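Local coordinates for protein beta-lactamase (Serratia marcescens, PDB 5GWA) that probably hydrolyses beta-lactam antibiotics to substituted beta-amino acids as a class A extended-spectrum beta-lactamase, and is bound here by the inhibitor avibactam, at residues G124-V129 and K144-E149. Sequence-based numbering, arbitrary orientation.
Sequences GGTNKV and KATEEE. With NA (sodium ion), chain P; NA (sodium ion), chain Y; SO4 (sulfate ion), chain F.
Thr126, in the first turn of helix 126-135, rests its methyl on the backbone of Lys144-Thr146, the approach to helix 147-151. Thr126 CG2 packs over the Ala145-Thr146 peptide, 3.7 Å from Ala145 C, and meets the methyl CG2 of Thr146 at 3.9 Å. Threonine suits this place because its two branches part company: OG1 sits between the backbone N and the carbonyl carbon (chi1 51°) and faces the wetter side, while CG2, anti to the carbonyl carbon, lies against the 144-146 backbone. Thr126 OG1 binds a sodium ion at 2.7 Å and shares a water with Lys144 O and Glu149 OE1.

That carboxylate also serves a capping box. Glu149 OE1 accepts from Thr146 N at 2.9 Å, on the anti side of the carboxylate. Glu149 N returns a bond to Thr146 OG1 (3.1 Å). The pair suits a helix start: the threonine hydroxyl caps a first-turn N-H, and the glutamate three residues on caps the threonine's own N-H. Farther out the contact is loose: the long Lys144 side chain meets Asn127 through a second water, held by Lys144 NZ and Asn127 ND2 and also bound to the sodium.

Ala145 O is tied to Tyr49 and Asn160, and helix 147-151 opens with Glu147, which touches avibactam. With no clear direct hydrogen bond across it, the contact joins two helix starts through methyl packing, and its polar side, bridged by water and sodium in this crystal, is probably adaptable.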
# COMPACT_ATOMS: atom_id res chain seq x y z
N GLY A 124 -5.07 17.02 15.74
CA GLY A 124 -5.91 18.15 15.36
C GLY A 124 -5.70 18.71 13.97
O GLY A 124 -6.35 19.69 13.59
N GLY A 125 -4.98 17.96 13.12
CA GLY A 125 -4.90 18.23 11.69
C GLY A 125 -3.50 18.63 11.21
O GLY A 125 -2.60 18.84 12.02
N THR A 126 -3.34 18.75 9.90
CA THR A 126 -2.06 19.10 9.30
C THR A 126 -1.63 20.50 9.76
O THR A 126 -0.44 20.69 10.05
CB THR A 126 -2.09 19.06 7.77
OG1 THR A 126 -3.18 19.83 7.27
CG2 THR A 126 -2.25 17.62 7.25
N ASN A 127 -2.58 21.43 9.90
CA ASN A 127 -2.20 22.80 10.32
C ASN A 127 -1.62 22.85 11.71
O ASN A 127 -0.66 23.57 11.93
CB ASN A 127 -3.34 23.83 10.17
CG ASN A 127 -2.87 25.25 10.47
OD1 ASN A 127 -3.31 25.87 11.46
ND2 ASN A 127 -1.90 25.73 9.69
N LYS A 128 -2.12 22.01 12.62
CA LYS A 128 -1.55 21.91 13.96
C LYS A 128 -0.09 21.49 13.88
O LYS A 128 0.77 22.00 14.59
CB LYS A 128 -2.34 20.92 14.82
CG LYS A 128 -1.80 20.72 16.22
CD LYS A 128 -2.31 21.84 17.11
CE LYS A 128 -3.83 21.89 17.10
NZ LYS A 128 -4.35 23.05 17.89
N VAL A 129 0.20 20.53 13.00
CA VAL A 129 1.54 19.98 12.98
C VAL A 129 2.50 20.96 12.29
O VAL A 129 3.62 21.19 12.76
CB VAL A 129 1.55 18.62 12.24
CG1 VAL A 129 2.98 18.11 12.17
CG2 VAL A 129 0.65 17.62 12.98
N LYS A 144 0.73 20.33 4.85
CA LYS A 144 -0.55 20.75 4.31
C LYS A 144 -1.54 19.62 4.06
O LYS A 144 -2.71 19.88 3.86
CB LYS A 144 -0.32 21.53 3.04
CG LYS A 144 0.46 22.82 3.26
CD LYS A 144 -0.29 23.87 4.03
CE LYS A 144 0.68 24.97 4.47
NZ LYS A 144 -0.05 26.13 5.05
N ALA A 145 -1.05 18.41 3.80
CA ALA A 145 -1.95 17.37 3.28
C ALA A 145 -1.70 16.06 3.99
O ALA A 145 -0.57 15.66 4.20
CB ALA A 145 -1.74 17.15 1.81
N THR A 146 -2.77 15.36 4.27
CA THR A 146 -2.70 14.03 4.87
C THR A 146 -2.32 13.02 3.79
O THR A 146 -2.22 13.36 2.62
CB THR A 146 -4.06 13.60 5.42
OG1 THR A 146 -5.01 13.56 4.35
CG2 THR A 146 -4.55 14.54 6.51
N GLU A 147 -2.11 11.77 4.19
CA GLU A 147 -1.82 10.75 3.21
C GLU A 147 -2.99 10.53 2.28
O GLU A 147 -2.79 10.40 1.07
CB GLU A 147 -1.41 9.43 3.88
CG GLU A 147 0.00 9.50 4.45
CD GLU A 147 1.10 9.46 3.41
OE1 GLU A 147 0.82 9.08 2.24
OE2 GLU A 147 2.29 9.71 3.73
N GLU A 148 -4.19 10.51 2.81
CA GLU A 148 -5.39 10.33 1.96
C GLU A 148 -5.48 11.45 0.93
O GLU A 148 -5.69 11.19 -0.25
CB GLU A 148 -6.61 10.30 2.83
CG GLU A 148 -7.93 10.32 2.08
CD GLU A 148 -9.12 10.25 3.02
OE1 GLU A 148 -8.95 10.49 4.23
OE2 GLU A 148 -10.26 10.03 2.53
N GLU A 149 -5.20 12.67 1.38
CA GLU A 149 -5.23 13.81 0.48
C GLU A 149 -4.15 13.73 -0.61
O GLU A 149 -4.40 14.05 -1.78
CB GLU A 149 -5.12 15.10 1.30
CG GLU A 149 -6.34 15.43 2.10
CD GLU A 149 -6.20 16.66 2.97
OE1 GLU A 149 -5.12 16.90 3.54
OE2 GLU A 149 -7.25 17.26 3.30
NA NA P . -5.07 21.77 12.15
NA NA Y . -2.40 22.34 6.87
S SO4 F . -5.02 25.10 14.73
O1 SO4 F . -4.65 26.49 14.37
O2 SO4 F . -6.34 24.99 15.40
O3 SO4 F . -5.10 24.30 13.45
O4 SO4 F . -3.98 24.55 15.62
O HOH W 1 -5.22 18.73 5.63
O HOH W 2 -0.74 24.27 7.34
O HOH W 3 -5.55 21.44 9.38